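Long-range contact in pancreatic lipase related protein 2 (Equus caballus, PDB 1W52), which probably hydrolyses the ester bonds of triacylglycerols and galactolipids, releasing fatty acids: residues G169-P179 with D197-A208. Sequence-based numbering, arbitrary orientation.
Sequences GRVGRVTGLDP and DAQFVDVIHTDA. With CA (calcium ion), chain E.
The guanidinium of R173 lies beside the F200 ring, the two planes only 13° apart, with NE 3.6 Å from F200 CE2 in an oblique approach. T175 OG1 sits over one face of this guanidinium, offset toward its rim. R173 and T175 lie on strand 173-177 in the central sheet of the alpha/beta-hydrolase fold, D202 on the neighbouring parallel strand 201-204, with F200 and H205 just before and after it. The D202 carboxylate, turned 25° from the guanidinium, completes a salt bridge, R173 NH2 to D202 OD2 at 2.6 Å, whose hydrogen bond is weak in its angle. Farther along, V203 CG1 covers one face of the H205 ring, which also stacks with F229.

Backbone bonds such as G176 N to D202 O (2.9 Å) join the strands. With CG anti to the backbone N (chi1 -174°) and an extended chain, R173 reaches past F200 to D202, and its NH1 and NH2 also serve the carbonyls of H311 and G310. A leucine here would probably leave D202 without its counter-charge and those two carbonyls without their donors. T175 gives its hydroxyl to the syn lone pair of D202 OD1 (2.6 Å), so the buried carboxylate is held by both residues.

Branched valines suit the other side of the sheet: V174 CG1 meets V201 CG2 at 3.7 Å, and V174 also packs on A160 of helix 155-166. Glycine suits position 176, where a CB would probably come up against P179, whose CD touches V203 CG1. Before strand 201-204, D197 grips the calcium ion with both carboxylate oxygens, alongside D194 and the carbonyl of E189.

Just beyond strand 173-177 comes D178, the predicted charge-relay acid. Its OD2 accepts a hydrogen bond from H265 ND1, while T206 N approaches OD1 from above the carboxylate plane at 3.2 Å.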
loop_
_atom_site.group_PDB
_atom_site.type_symbol
_atom_site.label_atom_id
_atom_site.label_comp_id
_atom_site.label_asym_id
_atom_site.label_seq_id
_atom_site.Cartn_x
_atom_site.Cartn_y
_atom_site.Cartn_z
ATOM N N GLY A 169 -9.497 19.323 9.233
ATOM C CA GLY A 169 -10.056 18.079 8.701
ATOM C C GLY A 169 -11.130 18.205 7.628
ATOM O O GLY A 169 -11.960 17.290 7.455
ATOM N N ARG A 170 -11.074 19.311 6.880
ATOM C CA ARG A 170 -12.064 19.662 5.858
ATOM C C ARG A 170 -11.747 18.969 4.538
ATOM O O ARG A 170 -12.587 18.860 3.663
ATOM C CB ARG A 170 -12.139 21.209 5.664
ATOM C CG ARG A 170 -13.241 21.932 6.464
ATOM C CD ARG A 170 -14.613 21.236 6.362
ATOM N NE ARG A 170 -15.530 21.544 7.460
ATOM C CZ ARG A 170 -16.489 20.726 7.913
ATOM N NH1 ARG A 170 -16.683 19.520 7.376
ATOM N NH2 ARG A 170 -17.268 21.125 8.921
ATOM N N VAL A 171 -10.514 18.511 4.428
ATOM C CA VAL A 171 -9.977 17.884 3.225
ATOM C C VAL A 171 -10.469 16.426 3.141
ATOM O O VAL A 171 -10.435 15.671 4.093
ATOM C CB VAL A 171 -8.416 18.003 3.188
ATOM C CG1 VAL A 171 -7.856 17.844 4.584
ATOM C CG2 VAL A 171 -7.780 16.976 2.298
ATOM N N GLY A 172 -10.938 16.044 1.969
ATOM C CA GLY A 172 -11.695 14.828 1.822
ATOM C C GLY A 172 -10.913 13.568 2.033
ATOM O O GLY A 172 -11.453 12.574 2.491
ATOM N N ARG A 173 -9.645 13.578 1.660
ATOM C CA ARG A 173 -8.818 12.393 1.849
ATOM C C ARG A 173 -7.344 12.664 1.787
ATOM O O ARG A 173 -6.842 13.345 0.883
ATOM C CB ARG A 173 -9.131 11.394 0.782
ATOM C CG ARG A 173 -8.481 10.072 0.915
ATOM C CD ARG A 173 -8.693 9.291 -0.338
ATOM N NE ARG A 173 -8.285 7.901 -0.247
ATOM C CZ ARG A 173 -8.034 7.137 -1.309
ATOM N NH1 ARG A 173 -8.143 7.656 -2.522
ATOM N NH2 ARG A 173 -7.690 5.856 -1.173
ATOM N N VAL A 174 -6.658 12.095 2.764
ATOM C CA VAL A 174 -5.218 12.009 2.738
ATOM C C VAL A 174 -4.919 10.527 2.871
ATOM O O VAL A 174 -5.568 9.796 3.634
ATOM C CB VAL A 174 -4.511 12.912 3.802
ATOM C CG1 VAL A 174 -5.078 12.710 5.121
ATOM C CG2 VAL A 174 -3.039 12.566 3.917
ATOM N N THR A 175 -3.984 10.101 2.038
ATOM C CA THR A 175 -3.500 8.735 1.977
ATOM C C THR A 175 -2.039 8.738 2.390
ATOM O O THR A 175 -1.218 9.491 1.844
ATOM C CB THR A 175 -3.614 8.238 0.549
ATOM O OG1 THR A 175 -5.008 8.082 0.187
ATOM C CG2 THR A 175 -3.000 6.862 0.441
ATOM N N GLY A 176 -1.705 7.918 3.371
ATOM C CA GLY A 176 -0.331 7.837 3.859
ATOM C C GLY A 176 0.425 6.645 3.288
ATOM O O GLY A 176 0.168 5.533 3.669
ATOM N N LEU A 177 1.340 6.863 2.362
ATOM C CA LEU A 177 2.168 5.775 1.849
ATOM C C LEU A 177 3.411 5.564 2.730
ATOM O O LEU A 177 4.370 6.360 2.712
ATOM C CB LEU A 177 2.564 6.071 0.423
ATOM C CG LEU A 177 1.362 6.245 -0.485
ATOM C CD1 LEU A 177 1.872 6.027 -1.842
ATOM C CD2 LEU A 177 0.262 5.231 -0.230
ATOM N N ASP A 178 3.339 4.483 3.509
ATOM C CA ASP A 178 4.267 4.174 4.610
ATOM C C ASP A 178 4.818 5.381 5.365
ATOM O O ASP A 178 5.963 5.814 5.198
ATOM C CB ASP A 178 5.404 3.323 4.113
ATOM C CG ASP A 178 6.118 2.590 5.231
ATOM O OD1 ASP A 178 5.465 1.927 6.128
ATOM O OD2 ASP A 178 7.370 2.637 5.245
ATOM N N PRO A 179 3.973 5.929 6.223
ATOM C CA PRO A 179 4.349 7.119 6.994
ATOM C C PRO A 179 5.624 6.856 7.783
ATOM O O PRO A 179 5.788 5.802 8.359
ATOM C CB PRO A 179 3.170 7.319 7.934
ATOM C CG PRO A 179 2.011 6.544 7.285
ATOM C CD PRO A 179 2.604 5.447 6.500
ATOM N N ASP A 197 -7.028 14.208 10.333
ATOM C CA ASP A 197 -6.467 15.252 9.490
ATOM C C ASP A 197 -7.256 15.347 8.191
ATOM O O ASP A 197 -7.094 16.292 7.413
ATOM C CB ASP A 197 -4.958 15.032 9.236
ATOM C CG ASP A 197 -4.122 14.984 10.537
ATOM O OD1 ASP A 197 -4.262 15.854 11.449
ATOM O OD2 ASP A 197 -3.272 14.103 10.728
ATOM N N ALA A 198 -8.113 14.352 7.954
ATOM C CA ALA A 198 -8.987 14.360 6.771
ATOM C C ALA A 198 -10.296 13.668 7.056
ATOM O O ALA A 198 -10.443 13.023 8.084
ATOM C CB ALA A 198 -8.322 13.762 5.591
ATOM N N GLN A 199 -11.262 13.845 6.166
ATOM C CA GLN A 199 -12.537 13.176 6.328
ATOM C C GLN A 199 -12.302 11.692 6.232
ATOM O O GLN A 199 -13.009 10.881 6.818
ATOM C CB GLN A 199 -13.528 13.621 5.254
ATOM C CG GLN A 199 -13.835 15.136 5.242
ATOM C CD GLN A 199 -14.782 15.560 6.339
ATOM O OE1 GLN A 199 -14.822 14.977 7.414
ATOM N NE2 GLN A 199 -15.550 16.597 6.055
ATOM N N PHE A 200 -11.268 11.348 5.474
ATOM C CA PHE A 200 -10.853 9.970 5.265
ATOM C C PHE A 200 -9.339 9.875 5.139
ATOM O O PHE A 200 -8.733 10.519 4.244
ATOM C CB PHE A 200 -11.450 9.477 3.981
ATOM C CG PHE A 200 -11.126 8.058 3.673
ATOM C CD1 PHE A 200 -11.185 7.061 4.661
ATOM C CD2 PHE A 200 -10.763 7.684 2.369
ATOM C CE1 PHE A 200 -10.921 5.721 4.341
ATOM C CE2 PHE A 200 -10.506 6.333 2.071
ATOM C CZ PHE A 200 -10.590 5.371 3.063
ATOM N N VAL A 201 -8.757 9.033 6.003
ATOM C CA VAL A 201 -7.329 8.721 5.991
ATOM C C VAL A 201 -7.171 7.221 5.802
ATOM O O VAL A 201 -7.683 6.408 6.591
ATOM C CB VAL A 201 -6.606 9.133 7.330
ATOM C CG1 VAL A 201 -5.102 8.855 7.268
ATOM C CG2 VAL A 201 -6.829 10.630 7.701
ATOM N N ASP A 202 -6.422 6.866 4.779
ATOM C CA ASP A 202 -6.086 5.468 4.546
ATOM C C ASP A 202 -4.573 5.298 4.498
ATOM O O ASP A 202 -3.865 6.073 3.876
ATOM C CB ASP A 202 -6.680 4.975 3.229
ATOM C CG ASP A 202 -6.310 5.871 2.044
ATOM O OD1 ASP A 202 -6.190 7.124 2.249
ATOM O OD2 ASP A 202 -6.122 5.403 0.895
ATOM N N VAL A 203 -4.071 4.257 5.118
ATOM C CA VAL A 203 -2.644 4.070 5.195
ATOM C C VAL A 203 -2.193 2.716 4.639
ATOM O O VAL A 203 -2.802 1.701 4.915
ATOM C CB VAL A 203 -2.192 4.198 6.643
ATOM C CG1 VAL A 203 -0.674 4.404 6.721
ATOM C CG2 VAL A 203 -2.919 5.347 7.292
ATOM N N ILE A 204 -1.116 2.735 3.856
ATOM C CA ILE A 204 -0.394 1.523 3.490
ATOM C C ILE A 204 0.936 1.413 4.255
ATOM O O ILE A 204 1.759 2.312 4.198
ATOM C CB ILE A 204 -0.175 1.477 1.983
ATOM C CG1 ILE A 204 -1.516 1.561 1.309
ATOM C CG2 ILE A 204 0.468 0.151 1.559
ATOM C CD1 ILE A 204 -1.401 1.715 -0.202
ATOM N N HIS A 205 1.112 0.290 4.957
ATOM C CA HIS A 205 2.281 0.026 5.811
ATOM C C HIS A 205 3.150 -1.069 5.172
ATOM O O HIS A 205 2.758 -2.235 5.178
ATOM C CB HIS A 205 1.857 -0.551 7.153
ATOM C CG HIS A 205 0.989 0.340 7.999
ATOM N ND1 HIS A 205 1.488 1.069 9.060
ATOM C CD2 HIS A 205 -0.357 0.528 8.011
ATOM C CE1 HIS A 205 0.491 1.695 9.662
ATOM N NE2 HIS A 205 -0.636 1.394 9.038
ATOM N N THR A 206 4.309 -0.687 4.630
ATOM C CA THR A 206 5.231 -1.641 4.015
ATOM C C THR A 206 6.552 -1.861 4.751
ATOM O O THR A 206 7.235 -2.789 4.403
ATOM C CB THR A 206 5.567 -1.254 2.554
ATOM O OG1 THR A 206 6.086 0.092 2.510
ATOM C CG2 THR A 206 4.285 -1.229 1.679
ATOM N N ASP A 207 6.932 -1.031 5.731
ATOM C CA ASP A 207 8.274 -1.140 6.342
ATOM C C ASP A 207 8.196 -0.893 7.836
ATOM O O ASP A 207 9.021 -0.224 8.419
ATOM C CB ASP A 207 9.222 -0.140 5.665
ATOM C CG ASP A 207 10.709 -0.334 6.031
ATOM O OD1 ASP A 207 11.069 -1.481 6.362
ATOM O OD2 ASP A 207 11.558 0.609 5.994
ATOM N N ALA A 208 7.193 -1.503 8.450
ATOM C CA ALA A 208 6.786 -1.310 9.851
ATOM C C ALA A 208 7.557 -2.135 10.946
ATOM O O ALA A 208 7.173 -2.235 12.133
ATOM C CB ALA A 208 5.316 -1.639 9.915
HETATM CA CA CA E . -2.421 15.013 12.873
#